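Local coordinates for Mll3558 protein (Mesorhizobium loti, PDB 3RD6) that is of unknown function but belongs to the AHA1 family, whose Bet v 1-like (helix-grip) fold wraps an antiparallel sheet about a long helix and often encloses a ligand pocket, at residues 24-27 with 31-34; 60-63 with 69-72; 75-80 with 86-91. All coordinates share one frame; numbering follows the deposited sequence.

Read from the N terminus, the three contacts follow one another in series, and none nests in or crosses another. Contact 1 closes the short turn between helices 20-28 and 30-36, the helical pair that follows the first strand. Contact 2 closes the hairpin between strands 57-62 and 70-80, and contact 3 closes the next one, between strands 70-80 and 84-93. Strand 70-80 thus serves both hairpins and makes them a continuous meander, with Leu-72 packing on Tyr-89 and Met-91 where they meet. The helical pair reaches this meander through Phe-24, which touches Ile-79 and Val-80. Contacts 1 and 2 stay apart, about 8 Å between their nearest atoms.

Contact 1: residues 24-27 with 31-34; sequences FHAF and ATVR
Ala-26 and Thr-32 bring two successive short helices together, their CA atoms 5.6 Å apart, with Phe-27 and Val-33 forming the next close pair. A one-residue link joins helices 20-28 and 30-36, and the second packs against the C-terminal end of the first, an example of a helix pair joined through small side chains and backbone. Thr-32 sends its two branches to different tasks. With CG2 anti to the backbone N, the methyl lies against Ala-26, 3.5 Å from its CA and 3.9 Å from its CB, while OG1 forms a hydrogen bond to Asp-29 in the connecting turn. The side chain of His-25 crosses that of Thr-32 at about a right angle, and its NE2 stays 3.9 Å from Thr-32 OG1, a contact without a hydrogen bond. Val-33 turns CG2 toward two carbonyls near the C-terminal end of the first helix, 3.4 Å from Ala-26 O and 3.2 Å from Phe-27 O. Ala-26 O is satisfied by NE1 of Trp-36, whose ring also meets that of Phe-27 edge-to-face. Leu-145 of helix 131-148 touches Ala-26 and Phe-27, while Ile-85 and Phe-50 of the sheet meet Phe-27 and Val-33. No hydrogen bond joins the two segments directly; their cohesion comes from methyl groups set against backbone, with the polar atoms Thr-32 OG1 and Ala-26 O paired to neighbouring residues.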
loop_
_atom_site.group_PDB
_atom_site.type_symbol
_atom_site.label_atom_id
_atom_site.label_comp_id
_atom_site.label_asym_id
_atom_site.label_seq_id
_atom_site.Cartn_x
_atom_site.Cartn_y
_atom_site.Cartn_z
ATOM N N PHE A 24 7.446 -17.878 8.752
ATOM C CA PHE A 24 6.526 -17.535 7.680
ATOM C C PHE A 24 5.167 -17.974 8.166
ATOM O O PHE A 24 4.237 -17.189 8.219
ATOM C CB PHE A 24 6.854 -18.299 6.401
ATOM C CG PHE A 24 5.933 -17.978 5.247
ATOM C CD1 PHE A 24 6.058 -16.775 4.556
ATOM C CD2 PHE A 24 4.953 -18.881 4.846
ATOM C CE1 PHE A 24 5.227 -16.483 3.481
ATOM C CE2 PHE A 24 4.118 -18.593 3.770
ATOM C CZ PHE A 24 4.256 -17.392 3.086
ATOM N N HIS A 25 5.079 -19.242 8.539
ATOM C CA HIS A 25 3.846 -19.835 9.032
ATOM C C HIS A 25 3.120 -18.914 9.998
ATOM O O HIS A 25 1.914 -18.700 9.881
ATOM C CB HIS A 25 4.153 -21.160 9.738
ATOM C CG HIS A 25 2.932 -21.903 10.175
ATOM N ND1 HIS A 25 2.069 -22.506 9.285
ATOM C CD2 HIS A 25 2.400 -22.100 11.405
ATOM C CE1 HIS A 25 1.056 -23.036 9.946
ATOM N NE2 HIS A 25 1.234 -22.802 11.236
ATOM N N ALA A 26 3.860 -18.362 10.954
ATOM C CA ALA A 26 3.278 -17.469 11.960
ATOM C C ALA A 26 2.575 -16.250 11.354
ATOM O O ALA A 26 1.854 -15.527 12.049
ATOM C CB ALA A 26 4.363 -17.014 12.939
ATOM N N PHE A 27 2.793 -16.018 10.066
ATOM C CA PHE A 27 2.173 -14.894 9.385
ATOM C C PHE A 27 1.032 -15.345 8.492
ATOM O O PHE A 27 0.033 -14.647 8.342
ATOM C CB PHE A 27 3.191 -14.156 8.498
ATOM C CG PHE A 27 4.123 -13.255 9.240
ATOM C CD1 PHE A 27 5.343 -13.727 9.713
ATOM C CD2 PHE A 27 3.798 -11.918 9.435
ATOM C CE1 PHE A 27 6.236 -12.877 10.373
ATOM C CE2 PHE A 27 4.684 -11.056 10.095
ATOM C CZ PHE A 27 5.905 -11.543 10.561
ATOM N N ALA A 31 -4.988 -18.946 12.572
ATOM C CA ALA A 31 -4.977 -19.265 14.002
ATOM C C ALA A 31 -3.738 -18.709 14.718
ATOM O O ALA A 31 -3.855 -17.958 15.696
ATOM C CB ALA A 31 -5.054 -20.771 14.195
ATOM N N THR A 32 -2.554 -19.084 14.239
ATOM C CA THR A 32 -1.331 -18.601 14.848
ATOM C C THR A 32 -1.363 -17.075 14.898
ATOM O O THR A 32 -1.144 -16.468 15.950
ATOM C CB THR A 32 -0.085 -19.046 14.064
ATOM O OG1 THR A 32 0.040 -20.462 14.139
ATOM C CG2 THR A 32 1.170 -18.410 14.650
ATOM N N VAL A 33 -1.648 -16.459 13.754
ATOM C CA VAL A 33 -1.691 -15.008 13.675
ATOM C C VAL A 33 -2.537 -14.416 14.792
ATOM O O VAL A 33 -2.102 -13.488 15.475
ATOM C CB VAL A 33 -2.243 -14.531 12.297
ATOM C CG1 VAL A 33 -2.290 -13.026 12.231
ATOM C CG2 VAL A 33 -1.378 -15.055 11.188
ATOM N N ARG A 34 -3.728 -14.969 14.991
ATOM C CA ARG A 34 -4.649 -14.462 16.014
ATOM C C ARG A 34 -4.157 -14.554 17.444
ATOM O O ARG A 34 -4.887 -14.204 18.359
ATOM C CB ARG A 34 -6.009 -15.167 15.931
ATOM C CG ARG A 34 -6.804 -14.871 14.663
ATOM C CD ARG A 34 -8.300 -15.132 14.878
ATOM N NE ARG A 34 -8.809 -14.386 16.026
ATOM C CZ ARG A 34 -10.070 -13.998 16.174
ATOM N NH1 ARG A 34 -10.978 -14.277 15.243
ATOM N NH2 ARG A 34 -10.420 -13.314 17.256
#

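Contact 2: residues 60-63 with 69-72; sequences SRFS and EVRL
Phe-62 and Val-70 meet because the phenylalanine holds CG between its backbone N and carbonyl carbon (chi1 64°), which lays the ring alongside the valine. Val-70 CB sits over one face of that ring, offset toward the rim, in a CH-pi contact 3.9 Å from the centroid, and CG1 comes 3.6 Å from Phe-62 CZ. On the other face of the sheet, Arg-61 bends at chi3 (-53°) and swings NH1 toward the carboxylate of Glu-69, whose side chain runs out extended. The resulting salt bridge joins Arg-61 NH1 to Glu-69 OE2 at 2.8 Å. The two flat groups stand 79° apart, so the carboxylate engages a single nitrogen instead of lying flush with the guanidinium, while its OE1 lies 3.4 Å from Arg-61 CD. The backbones between them form an antiparallel hairpin: Ser-60 with Leu-72 and Phe-62 with Val-70 are hydrogen-bonded pairs, and Arg-61 faces Arg-71 in the non-hydrogen-bonded position between them. In the first of these pairs Leu-72 N gives a hydrogen bond of 3.0 Å to Ser-60 O. Arg-61 NE has a second acid, Glu-47 of the adjoining edge strand, and Arg-71 pairs with Asp-73. A leucine in place of Arg-61 would probably leave Glu-69 and Glu-47 without their shared positive mate, two acids then facing an apolar side chain. Arg-61 is thus matched by two acids and Arg-71 by one, which probably offsets their like charges, and through Arg-61 ionic pairing reaches from the edge strand to the start of the segment 69-72.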
loop_
_atom_site.group_PDB
_atom_site.type_symbol
_atom_site.label_atom_id
_atom_site.label_comp_id
_atom_site.label_asym_id
_atom_site.label_seq_id
_atom_site.Cartn_x
_atom_site.Cartn_y
_atom_site.Cartn_z
ATOM N N SER A 60 -9.837 -5.991 10.619
ATOM C CA SER A 60 -9.756 -6.121 12.054
ATOM C C SER A 60 -10.518 -5.000 12.721
ATOM O O SER A 60 -10.365 -3.840 12.368
ATOM C CB SER A 60 -8.293 -6.055 12.498
ATOM O OG SER A 60 -7.481 -7.000 11.822
ATOM N N ARG A 61 -11.330 -5.347 13.704
ATOM C CA ARG A 61 -12.091 -4.350 14.427
ATOM C C ARG A 61 -12.042 -4.620 15.923
ATOM O O ARG A 61 -12.523 -5.646 16.390
ATOM C CB ARG A 61 -13.529 -4.346 13.931
ATOM C CG ARG A 61 -13.659 -3.951 12.470
ATOM C CD ARG A 61 -15.106 -3.763 12.083
ATOM N NE ARG A 61 -15.887 -4.943 12.439
ATOM C CZ ARG A 61 -16.965 -4.926 13.216
ATOM N NH1 ARG A 61 -17.403 -3.785 13.726
ATOM N NH2 ARG A 61 -17.607 -6.055 13.489
ATOM N N PHE A 62 -11.438 -3.700 16.667
ATOM C CA PHE A 62 -11.326 -3.841 18.121
ATOM C C PHE A 62 -11.370 -2.490 18.808
ATOM O O PHE A 62 -11.089 -1.458 18.194
ATOM C CB PHE A 62 -10.022 -4.535 18.517
ATOM C CG PHE A 62 -8.796 -3.763 18.166
ATOM C CD1 PHE A 62 -8.250 -3.841 16.897
ATOM C CD2 PHE A 62 -8.178 -2.968 19.119
ATOM C CE1 PHE A 62 -7.089 -3.131 16.579
ATOM C CE2 PHE A 62 -7.026 -2.258 18.818
ATOM C CZ PHE A 62 -6.473 -2.338 17.534
ATOM N N SER A 63 -11.724 -2.507 20.091
ATOM C CA SER A 63 -11.814 -1.290 20.901
ATOM C C SER A 63 -11.554 -1.619 22.361
ATOM O O SER A 63 -11.813 -2.741 22.788
ATOM C CB SER A 63 -13.202 -0.666 20.739
ATOM O OG SER A 63 -14.238 -1.628 20.895
ATOM N N GLU A 69 -13.731 2.321 18.108
ATOM C CA GLU A 69 -13.312 1.093 17.465
ATOM C C GLU A 69 -12.168 1.370 16.508
ATOM O O GLU A 69 -12.286 2.212 15.611
ATOM C CB GLU A 69 -14.455 0.497 16.657
ATOM C CG GLU A 69 -14.062 -0.757 15.901
ATOM C CD GLU A 69 -15.149 -1.231 14.967
ATOM O OE1 GLU A 69 -15.172 -0.775 13.798
ATOM O OE2 GLU A 69 -15.983 -2.054 15.409
ATOM N N VAL A 70 -11.061 0.670 16.702
ATOM C CA VAL A 70 -9.928 0.809 15.813
ATOM C C VAL A 70 -10.131 -0.196 14.667
ATOM O O VAL A 70 -10.310 -1.393 14.902
ATOM C CB VAL A 70 -8.617 0.508 16.539
ATOM C CG1 VAL A 70 -7.477 0.486 15.549
ATOM C CG2 VAL A 70 -8.368 1.550 17.580
ATOM N N ARG A 71 -10.138 0.296 13.430
ATOM C CA ARG A 71 -10.317 -0.573 12.272
ATOM C C ARG A 71 -9.109 -0.565 11.357
ATOM O O ARG A 71 -8.614 0.488 10.970
ATOM C CB ARG A 71 -11.548 -0.176 11.460
ATOM C CG ARG A 71 -11.699 -1.018 10.204
ATOM C CD ARG A 71 -13.024 -0.849 9.511
ATOM N NE ARG A 71 -13.181 -1.821 8.430
ATOM C CZ ARG A 71 -14.346 -2.162 7.882
ATOM N NH1 ARG A 71 -15.475 -1.603 8.310
ATOM N NH2 ARG A 71 -14.389 -3.085 6.922
ATOM N N LEU A 72 -8.636 -1.754 11.007
ATOM C CA LEU A 72 -7.492 -1.897 10.122
ATOM C C LEU A 72 -7.908 -2.720 8.909
ATOM O O LEU A 72 -8.317 -3.850 9.050
ATOM C CB LEU A 72 -6.361 -2.583 10.884
ATOM C CG LEU A 72 -5.006 -2.865 10.232
ATOM C CD1 LEU A 72 -4.012 -3.166 11.345
ATOM C CD2 LEU A 72 -5.087 -4.036 9.249
#

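Contact 3: residues 75-80 with 86-91; sequences QFQDIV and VFSYRM
Gln-77 and Asp-78 both face Val-86, which makes a classic beta bulge in the antiparallel hairpin of strands 70-80 and 84-93, at the middle of the Bet v 1-like sheet. Val-86 O takes two backbone hydrogen bonds, from Gln-77 N at 2.7 Å and from Asp-78 N at 3.1 Å, the donors coming from the same face of the carbonyl plane. Val-86 N answers to Asp-78 O, while Gln-75 and Ser-88 form the regular hydrogen-bonded pair before the bulge. Between that pair and the bulge, Phe-76 and Phe-87 are a non-hydrogen-bonded pair whose side chains run side by side. Their rings meet obliquely, planes 65° apart, and Phe-76 CD1 lies 3.8 Å from Phe-87 CB. The rings of Phe-76 and Phe-52 meet edge-to-face, and Thr-103 and Ala-74 touch Phe-87. Within the bulge Asp-78 CB packs on Val-86 CB at 4.0 Å, the carboxylate of Asp-78 being held by Arg-84.

Gln-77 has helix-like backbone angles (phi -105°, psi -30°), and its side chain, bent at chi2, reaches across to Ser-88 on the neighbouring strand. Gln-75, Gln-77 and Ser-88 share a surface covered by the second subunit: OE1 of both Gln-75 and Gln-77 accepts a hydrogen bond from Arg-90 NH1 of that subunit, and Ser-88 OG has a weak bond to its own counterpart there. The hairpin is therefore both a piece of sheet and part of the dimer interface. With its oxygen taken by the partner chain, the Gln-77 amide still offers NE2 to Ser-88 OG, a weak hydrogen bond of 3.2 Å.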
loop_
_atom_site.group_PDB
_atom_site.type_symbol
_atom_site.label_atom_id
_atom_site.label_comp_id
_atom_site.label_asym_id
_atom_site.label_seq_id
_atom_site.Cartn_x
_atom_site.Cartn_y
_atom_site.Cartn_z
ATOM N N GLN A 75 -4.808 -5.381 2.356
ATOM C CA GLN A 75 -4.932 -6.245 1.180
ATOM C C GLN A 75 -3.555 -6.783 0.811
ATOM O O GLN A 75 -2.594 -6.026 0.766
ATOM C CB GLN A 75 -5.503 -5.497 -0.021
ATOM C CG GLN A 75 -6.132 -6.457 -1.038
ATOM C CD GLN A 75 -6.403 -5.843 -2.406
ATOM O OE1 GLN A 75 -5.476 -5.522 -3.159
ATOM N NE2 GLN A 75 -7.692 -5.687 -2.740
ATOM N N PHE A 76 -3.453 -8.085 0.561
ATOM C CA PHE A 76 -2.172 -8.678 0.219
ATOM C C PHE A 76 -1.811 -8.339 -1.205
ATOM O O PHE A 76 -2.627 -8.470 -2.106
ATOM C CB PHE A 76 -2.204 -10.202 0.478
ATOM C CG PHE A 76 -2.218 -10.543 1.920
ATOM C CD1 PHE A 76 -1.081 -10.344 2.689
ATOM C CD2 PHE A 76 -3.390 -10.924 2.545
ATOM C CE1 PHE A 76 -1.112 -10.509 4.070
ATOM C CE2 PHE A 76 -3.436 -11.091 3.938
ATOM C CZ PHE A 76 -2.309 -10.882 4.701
ATOM N N GLN A 77 -0.578 -7.880 -1.387
ATOM C CA GLN A 77 -0.076 -7.463 -2.700
ATOM C C GLN A 77 0.889 -8.466 -3.321
ATOM O O GLN A 77 1.020 -8.556 -4.547
ATOM C CB GLN A 77 0.665 -6.097 -2.605
ATOM C CG GLN A 77 -0.119 -4.917 -2.033
ATOM C CD GLN A 77 -1.306 -4.532 -2.873
ATOM O OE1 GLN A 77 -1.220 -4.507 -4.101
ATOM N NE2 GLN A 77 -2.422 -4.203 -2.218
ATOM N N ASP A 78 1.614 -9.176 -2.468
ATOM C CA ASP A 78 2.588 -10.140 -2.962
ATOM C C ASP A 78 3.011 -11.113 -1.878
ATOM O O ASP A 78 3.216 -10.721 -0.726
ATOM C CB ASP A 78 3.817 -9.410 -3.512
ATOM C CG ASP A 78 4.887 -10.367 -4.038
ATOM O OD1 ASP A 78 5.928 -10.544 -3.369
ATOM O OD2 ASP A 78 4.686 -10.954 -5.121
ATOM N N ILE A 79 3.122 -12.383 -2.269
ATOM C CA ILE A 79 3.521 -13.465 -1.374
ATOM C C ILE A 79 4.522 -14.398 -2.065
ATOM O O ILE A 79 4.266 -14.906 -3.158
ATOM C CB ILE A 79 2.299 -14.331 -0.922
ATOM C CG1 ILE A 79 1.267 -13.484 -0.169
ATOM C CG2 ILE A 79 2.779 -15.480 -0.050
ATOM C CD1 ILE A 79 0.017 -14.261 0.264
ATOM N N VAL A 80 5.671 -14.596 -1.430
ATOM C CA VAL A 80 6.703 -15.493 -1.927
ATOM C C VAL A 80 6.920 -16.413 -0.727
ATOM O O VAL A 80 7.477 -15.992 0.297
ATOM C CB VAL A 80 8.001 -14.738 -2.252
ATOM C CG1 VAL A 80 8.976 -15.676 -2.942
ATOM C CG2 VAL A 80 7.701 -13.540 -3.136
ATOM N N VAL A 86 4.024 -8.933 1.314
ATOM C CA VAL A 86 3.761 -7.527 1.057
ATOM C C VAL A 86 2.273 -7.229 1.040
ATOM O O VAL A 86 1.490 -7.870 0.346
ATOM C CB VAL A 86 4.353 -7.050 -0.294
ATOM C CG1 VAL A 86 4.048 -5.577 -0.497
ATOM C CG2 VAL A 86 5.873 -7.281 -0.344
ATOM N N PHE A 87 1.890 -6.248 1.837
ATOM C CA PHE A 87 0.507 -5.831 1.900
ATOM C C PHE A 87 0.446 -4.342 2.224
ATOM O O PHE A 87 1.355 -3.770 2.811
ATOM C CB PHE A 87 -0.282 -6.636 2.956
ATOM C CG PHE A 87 0.145 -6.373 4.385
ATOM C CD1 PHE A 87 1.126 -7.134 4.983
ATOM C CD2 PHE A 87 -0.474 -5.375 5.143
ATOM C CE1 PHE A 87 1.474 -6.907 6.302
ATOM C CE2 PHE A 87 -0.125 -5.148 6.473
ATOM C CZ PHE A 87 0.843 -5.913 7.046
ATOM N N SER A 88 -0.635 -3.722 1.791
ATOM C CA SER A 88 -0.901 -2.322 2.037
ATOM C C SER A 88 -2.038 -2.381 3.046
ATOM O O SER A 88 -2.659 -3.432 3.223
ATOM C CB SER A 88 -1.402 -1.644 0.762
ATOM O OG SER A 88 -2.608 -2.231 0.300
ATOM N N TYR A 89 -2.310 -1.267 3.706
ATOM C CA TYR A 89 -3.394 -1.244 4.669
ATOM C C TYR A 89 -3.670 0.166 5.089
ATOM O O TYR A 89 -2.855 1.045 4.888
ATOM C CB TYR A 89 -3.076 -2.115 5.896
ATOM C CG TYR A 89 -2.138 -1.508 6.906
ATOM C CD1 TYR A 89 -2.626 -0.736 7.956
ATOM C CD2 TYR A 89 -0.763 -1.710 6.822
ATOM C CE1 TYR A 89 -1.767 -0.184 8.897
ATOM C CE2 TYR A 89 0.099 -1.160 7.760
ATOM C CZ TYR A 89 -0.408 -0.396 8.793
ATOM O OH TYR A 89 0.417 0.174 9.733
ATOM N N ARG A 90 -4.857 0.381 5.630
ATOM C CA ARG A 90 -5.249 1.693 6.116
ATOM C C ARG A 90 -5.831 1.476 7.503
ATOM O O ARG A 90 -6.471 0.462 7.780
ATOM C CB ARG A 90 -6.282 2.341 5.203
ATOM C CG ARG A 90 -7.575 1.576 5.065
ATOM C CD ARG A 90 -8.540 2.370 4.207
ATOM N NE ARG A 90 -9.744 1.638 3.843
ATOM C CZ ARG A 90 -9.765 0.522 3.137
ATOM N NH1 ARG A 90 -8.641 -0.017 2.705
ATOM N NH2 ARG A 90 -10.919 -0.043 2.862
ATOM N N MET A 91 -5.581 2.431 8.381
ATOM C CA MET A 91 -6.053 2.341 9.741
ATOM C C MET A 91 -6.898 3.554 10.068
ATOM O O MET A 91 -6.667 4.656 9.546
ATOM C CB MET A 91 -4.854 2.266 10.687
ATOM C CG MET A 91 -5.148 1.661 12.034
ATOM S SD MET A 91 -3.743 1.755 13.097
ATOM C CE MET A 91 -2.796 0.410 12.475
#